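Local coordinates for GTPase activator-like protein (Chaetomium thermophilum, PDB 6SSH) that probably stimulates GTP hydrolysis by a small GTPase, the part described here being its TSC2-type Rap/Ran-GAP domain, at residues K181-P184 / S185-L189; R32-K35 / G36-A39. All coordinates share one frame; numbering follows the deposited sequence. Where two conformers were deposited one is given.

Contact 1 of 2, residues K181-P184 / S185-L189; sequences KALP and SFVRL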
ATOM      1  N   LYS A 181     -14.529  -1.996  -8.625  1.00 16.29           N
ATOM      2  CA  LYS A 181     -15.410  -1.049  -7.915  1.00 18.50           C
ATOM      3  C   LYS A 181     -15.416  -1.251  -6.418  1.00 17.53           C
ATOM      4  O   LYS A 181     -15.399  -0.286  -5.665  1.00 18.32           O
ATOM      5  CB  LYS A 181     -16.829  -1.162  -8.463  1.00 20.38           C
ATOM      6  CG  LYS A 181     -17.801  -0.087  -7.938  1.00 25.27           C
ATOM      7  CD  LYS A 181     -19.206  -0.288  -8.504  1.00 30.27           C
ATOM      8  CE  LYS A 181     -20.139   0.859  -8.094  1.00 35.71           C
ATOM      9  NZ  LYS A 181     -19.588   2.203  -8.448  1.00 39.71           N
ATOM     10  N   ALA A 182     -15.446  -2.484  -5.957  1.00 16.25           N
ATOM     11  CA  ALA A 182     -15.487  -2.792  -4.539  1.00 14.07           C
ATOM     12  C   ALA A 182     -14.149  -2.726  -3.857  1.00 14.53           C
ATOM     13  O   ALA A 182     -14.055  -2.682  -2.617  1.00 15.93           O
ATOM     14  CB  ALA A 182     -16.062  -4.162  -4.338  1.00 16.86           C
ATOM     15  N   LEU A 183     -13.104  -2.711  -4.655  1.00 13.85           N
ATOM     16  CA  LEU A 183     -11.750  -2.905  -4.143  1.00 14.32           C
ATOM     17  C   LEU A 183     -11.257  -1.876  -3.119  1.00 13.08           C
ATOM     18  O   LEU A 183     -10.726  -2.269  -2.097  1.00 13.69           O
ATOM     19  CB  LEU A 183     -10.794  -3.072  -5.321  1.00 13.30           C
ATOM     20  CG  LEU A 183      -9.365  -3.392  -4.888  1.00 13.48           C
ATOM     21  CD1 LEU A 183      -9.301  -4.790  -4.199  1.00 14.11           C
ATOM     22  CD2 LEU A 183      -8.450  -3.311  -6.138  1.00 14.94           C
ATOM     23  N   PRO A 184     -11.413  -0.573  -3.399  1.00 13.21           N
ATOM     24  CA  PRO A 184     -10.798   0.329  -2.419  1.00 13.88           C
ATOM     25  C   PRO A 184     -11.448   0.244  -1.034  1.00 13.59           C
ATOM     26  O   PRO A 184     -10.729   0.270  -0.023  1.00 14.58           O
ATOM     27  CB  PRO A 184     -11.069   1.721  -3.007  1.00 18.04           C
ATOM     28  CG  PRO A 184     -11.468   1.529  -4.418  1.00 18.89           C
ATOM     29  CD  PRO A 184     -11.893   0.105  -4.612  1.00 15.30           C
ATOM     30  N   SER A 185     -12.755   0.154  -0.933  1.00 16.18           N
ATOM     31  CA  SER A 185     -13.367   0.037   0.385  0.61 15.29           C
ATOM     32  C   SER A 185     -12.994  -1.272   1.066  1.00 15.30           C
ATOM     33  O   SER A 185     -12.811  -1.312   2.298  1.00 16.49           O
ATOM     34  CB  SER A 185     -14.875   0.252   0.322  0.61 21.03           C
ATOM     35  OG  SER A 185     -15.498  -0.739  -0.441  0.61 21.15           O
ATOM     36  N   PHE A 186     -12.926  -2.374   0.305  1.00 14.53           N
ATOM     37  CA  PHE A 186     -12.588  -3.657   0.857  1.00 13.42           C
ATOM     38  C   PHE A 186     -11.155  -3.662   1.417  1.00 13.07           C
ATOM     39  O   PHE A 186     -10.915  -4.075   2.559  1.00 13.76           O
ATOM     40  CB  PHE A 186     -12.754  -4.741  -0.211  1.00 14.34           C
ATOM     41  CG  PHE A 186     -12.507  -6.128   0.275  1.00 15.62           C
ATOM     42  CD1 PHE A 186     -13.420  -6.779   1.060  1.00 18.92           C
ATOM     43  CD2 PHE A 186     -11.398  -6.829  -0.118  1.00 16.69           C
ATOM     44  CE1 PHE A 186     -13.213  -8.090   1.485  1.00 20.55           C
ATOM     45  CE2 PHE A 186     -11.184  -8.127   0.318  1.00 18.52           C
ATOM     46  CZ  PHE A 186     -12.091  -8.735   1.116  1.00 18.49           C
ATOM     47  N   VAL A 187     -10.209  -3.170   0.628  1.00 12.83           N
ATOM     48  CA  VAL A 187      -8.830  -3.129   1.056  1.00 12.51           C
ATOM     49  C   VAL A 187      -8.654  -2.139   2.219  1.00 13.91           C
ATOM     50  O   VAL A 187      -7.882  -2.425   3.151  1.00 14.27           O
ATOM     51  CB  VAL A 187      -7.921  -2.781  -0.146  1.00 14.20           C
ATOM     52  CG1 VAL A 187      -6.531  -2.425   0.336  1.00 14.35           C
ATOM     53  CG2 VAL A 187      -7.865  -3.955  -1.069  1.00 15.42           C
ATOM     54  N   ARG A 188      -9.354  -1.026   2.191  1.00 13.27           N
ATOM     55  CA  ARG A 188      -9.180  -0.075   3.270  1.00 15.07           C
ATOM     56  C   ARG A 188      -9.684  -0.704   4.560  1.00 14.89           C
ATOM     57  O   ARG A 188      -9.022  -0.563   5.601  1.00 16.71           O
ATOM     58  CB  ARG A 188      -9.918   1.241   2.929  1.00 17.44           C
ATOM     59  CG  ARG A 188      -9.530   2.394   3.781  1.00 18.25           C
ATOM     60  CD  ARG A 188     -10.281   3.656   3.407  1.00 16.52           C
ATOM     61  NE  ARG A 188     -11.653   3.443   3.010  1.00 23.24           N
ATOM     62  CZ  ARG A 188     -12.168   3.690   1.813  1.00 16.81           C
ATOM     63  NH1 ARG A 188     -11.477   4.213   0.778  1.00 20.94           N
ATOM     64  NH2 ARG A 188     -13.406   3.370   1.667  1.00 20.67           N
ATOM     65  N   LEU A 189     -10.818  -1.424   4.571  1.00 13.84           N
ATOM     66  CA  LEU A 189     -11.272  -2.098   5.757  1.00 15.29           C
ATOM     67  C   LEU A 189     -10.272  -3.161   6.231  1.00 15.62           C
ATOM     68  O   LEU A 189      -9.945  -3.256   7.440  1.00 15.34           O
ATOM     69  CB  LEU A 189     -12.665  -2.708   5.514  1.00 18.89           C
ATOM     70  CG  LEU A 189     -13.253  -3.299   6.772  1.00 22.00           C
ATOM     71  CD1 LEU A 189     -13.331  -2.246   7.823  1.00 28.31           C
ATOM     72  CD2 LEU A 189     -14.649  -3.904   6.453  1.00 27.84           C
TER
HETATM   73  O   HOH W   1     -15.015   0.466  -2.956  1.00 20.51           O
HETATM   74  O   HOH W   2     -16.246  -3.384  -0.872  1.00 26.87           O

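Contact 2 of 2, residues R32-K35 / G36-A39; sequences RFLK and GLGA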
ATOM      1  N   ARG A  32      -6.513   4.326 -10.551  1.00 14.93           N
ATOM      2  CA  ARG A  32      -7.927   4.538 -10.213  1.00 16.31           C
ATOM      3  C   ARG A  32      -8.199   3.979  -8.816  1.00 14.19           C
ATOM      4  O   ARG A  32      -8.956   4.550  -8.054  1.00 14.89           O
ATOM      5  CB  ARG A  32      -8.827   3.921 -11.259  1.00 19.01           C
ATOM      6  CG  ARG A  32      -8.928   4.776 -12.508  1.00 24.90           C
ATOM      7  CD  ARG A  32     -10.013   4.196 -13.450  1.00 30.15           C
ATOM      8  NE  ARG A  32      -9.484   3.035 -14.149  1.00 31.39           N
ATOM      9  CZ  ARG A  32      -8.818   3.088 -15.306  1.00 34.24           C
ATOM     10  NH1 ARG A  32      -8.607   4.254 -15.914  1.00 37.07           N
ATOM     11  NH2 ARG A  32      -8.322   1.984 -15.849  1.00 31.00           N
ATOM     12  N   PHE A  33      -7.528   2.904  -8.443  1.00 13.50           N
ATOM     13  CA  PHE A  33      -7.654   2.331  -7.106  1.00 12.24           C
ATOM     14  C   PHE A  33      -7.150   3.329  -6.059  1.00 12.10           C
ATOM     15  O   PHE A  33      -7.824   3.548  -5.057  1.00 12.39           O
ATOM     16  CB  PHE A  33      -6.860   1.026  -7.035  1.00 11.80           C
ATOM     17  CG  PHE A  33      -6.492   0.579  -5.652  1.00 11.63           C
ATOM     18  CD1 PHE A  33      -7.447   0.007  -4.833  1.00 12.48           C
ATOM     19  CD2 PHE A  33      -5.187   0.706  -5.155  1.00 12.87           C
ATOM     20  CE1 PHE A  33      -7.130  -0.374  -3.566  1.00 13.70           C
ATOM     21  CE2 PHE A  33      -4.901   0.280  -3.864  1.00 14.60           C
ATOM     22  CZ  PHE A  33      -5.856  -0.270  -3.115  1.00 14.05           C
ATOM     23  N   LEU A  34      -5.990   3.968  -6.270  1.00 11.93           N
ATOM     24  CA  LEU A  34      -5.535   4.987  -5.304  1.00 12.24           C
ATOM     25  C   LEU A  34      -6.550   6.089  -5.063  1.00 12.56           C
ATOM     26  O   LEU A  34      -6.789   6.482  -3.915  1.00 13.26           O
ATOM     27  CB  LEU A  34      -4.270   5.649  -5.840  1.00 11.63           C
ATOM     28  CG  LEU A  34      -2.997   4.769  -5.855  1.00 12.69           C
ATOM     29  CD1 LEU A  34      -1.855   5.636  -6.390  1.00 12.41           C
ATOM     30  CD2 LEU A  34      -2.669   4.228  -4.495  1.00 14.24           C
ATOM     31  N   LYS A  35      -7.214   6.509  -6.132  1.00 13.55           N
ATOM     32  CA  LYS A  35      -8.177   7.583  -6.036  1.00 14.81           C
ATOM     33  C   LYS A  35      -9.391   7.155  -5.264  1.00 17.30           C
ATOM     34  O   LYS A  35     -10.098   7.997  -4.713  1.00 18.34           O
ATOM     35  CB  LYS A  35      -8.557   8.060  -7.440  1.00 18.34           C
ATOM     36  CG  LYS A  35      -7.438   8.783  -8.120  1.00 21.83           C
ATOM     37  CD  LYS A  35      -7.834   9.194  -9.534  1.00 30.02           C
ATOM     38  CE  LYS A  35      -6.636   9.624 -10.349  1.00 40.96           C
ATOM     39  NZ  LYS A  35      -7.035  10.172 -11.689  1.00 44.20           N
ATOM     40  N   GLY A  36      -9.693   5.850  -5.220  1.00 15.85           N
ATOM     41  CA  GLY A  36     -10.760   5.389  -4.360  1.00 15.90           C
ATOM     42  C   GLY A  36     -10.376   5.119  -2.923  1.00 15.68           C
ATOM     43  O   GLY A  36     -11.195   5.132  -1.988  1.00 16.89           O
ATOM     44  N   LEU A  37      -9.091   4.903  -2.702  1.00 14.12           N
ATOM     45  CA  LEU A  37      -8.587   4.562  -1.416  1.00 14.42           C
ATOM     46  C   LEU A  37      -8.583   5.758  -0.512  1.00 12.63           C
ATOM     47  O   LEU A  37      -8.893   5.664   0.672  1.00 14.45           O
ATOM     48  CB  LEU A  37      -7.148   4.075  -1.602  1.00 20.19           C
ATOM     49  CG  LEU A  37      -6.521   3.321  -0.497  1.00 21.07           C
ATOM     50  CD1 LEU A  37      -7.293   2.027  -0.135  1.00 15.27           C
ATOM     51  CD2 LEU A  37      -5.095   2.999  -0.937  1.00 15.23           C
ATOM     52  N   GLY A  38      -8.239   6.933  -1.056  1.00 13.78           N
ATOM     53  CA  GLY A  38      -8.215   8.134  -0.268  1.00 13.43           C
ATOM     54  C   GLY A  38      -8.243   9.368  -1.147  1.00 14.48           C
ATOM     55  O   GLY A  38      -8.296   9.264  -2.379  1.00 15.34           O
ATOM     56  N   ALA A  39      -8.275  10.525  -0.510  1.00 13.79           N
ATOM     57  CA  ALA A  39      -8.232  11.796  -1.250  1.00 14.13           C
ATOM     58  C   ALA A  39      -6.796  12.242  -1.465  1.00 13.10           C
ATOM     59  O   ALA A  39      -5.964  12.156  -0.575  1.00 12.72           O
ATOM     60  CB  ALA A  39      -8.943  12.846  -0.529  1.00 17.20           C
TER

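Contact 1 of 2, residues K181-P184 / S185-L189
Val-187 and Leu-183, one helical turn apart, lie side by side and point the same way, and their touch is the apolar part of this first turn of helix 183-201. The valine uses its CG2 branch, which reaches Leu-183 CD1 at 3.5 Å. Its first torsion explains the choice: CG1 stands opposite the backbone N (chi1 167°), which leaves CG2 beside that nitrogen and facing back down the helix toward the leucine.

Backbone bonds close the turn. Val-187 N donates to Leu-183 O at 2.9 Å, and Phe-186 N reaches Ala-182 O at 3.1 Å. Arg-188 N binds Pro-184 O at 2.9 Å. Proline, which has no N-H to give, sits where a helix can accept it, in the first turn. The Arg-188 side chain bends at chi3 and folds back, so that Pro-184 O lies over the centre of one guanidinium face, 4.1 Å above the plane, while NH1 hydrogen-bonds to Gly-36 O and Leu-37 O.

Two waters join the backbone here. One molecule accepts from Ser-185 N at 3.0 Å and donates to Lys-181 O at 2.8 Å, so the water stands between Ser-185 N and the carbonyl four residues back, where a direct helical bond would otherwise run. A second donates to Ala-182 O and also meets Ser-185 OG, giving that carbonyl a partner besides Phe-186 N.

The apolar side faces the mixed sheet: Leu-183 rests on Val-156, Val-158, Ile-131 and Trp-108, and Val-187 on Ile-129, Ile-131 and Ile-106. Phe-186 leans on Val-158 of strand 155-162, and Arg-188 makes a cation-pi contact with Trp-67 of strand 63-68.

Contact 2 of 2, residues R32-K35 / G36-A39
Phe-33 and Leu-37 meet through the far end of the ring and both methyls of the leucine. Phe-33 CZ lies 4.0 Å from Leu-37 CD1 and equally far from Leu-37 CD2; both methyls lie on one side of the ring plane, displaced beyond its CZ end, and the groups meet at an oblique slant. On both residues CG is turned opposite the backbone N (chi1 159° for Phe-33, -164° for Leu-37), which sends the two groups off the same flank of the helix. Leu-34 adds a looser touch, its CD2 standing 4.5 Å from Leu-37 CD2.

These residues form the last turn of helix 28-37, which lies against the mixed sheet of the Rap/Ran-GAP domain. Leu-37 N binds Phe-33 O at 3.0 Å and makes a weak second bond to Leu-34 O, which also accepts from Gly-38 N at 3.2 Å. Gly-38 is first to leave helical angles, leading straight into strand 39-42. Gly-36 N binds Arg-32 O at 3.2 Å and, weakly, Phe-33 O.

Lys-35 stretches its chain beyond CG on the exposed side, touching Tyr-65, and Arg-32 forms a salt bridge with Asp-29. Inward, Leu-34 packs on Val-7 and Val-78, and Leu-37 on Val-7 and Phe-76.

Overall arrangement
Contact 2 comes first along the chain, at the end of helix 28-37, and contact 1 much later, at the start of helix 183-201; their centres are about 10 Å apart. Both helices pack on the mixed sheet at the centre of this Rap/Ran-GAP domain, and they touch each other directly. Through the arginine clasp on the two end carbonyls of helix 28-37, a positive side chain of the later helix meets the carbonyl end of the earlier one. Beside this, Leu-183 CD2 packs on Phe-33 CD1 at 3.7 Å. Segments far apart in sequence are thereby joined by polar and apolar contacts within one domain.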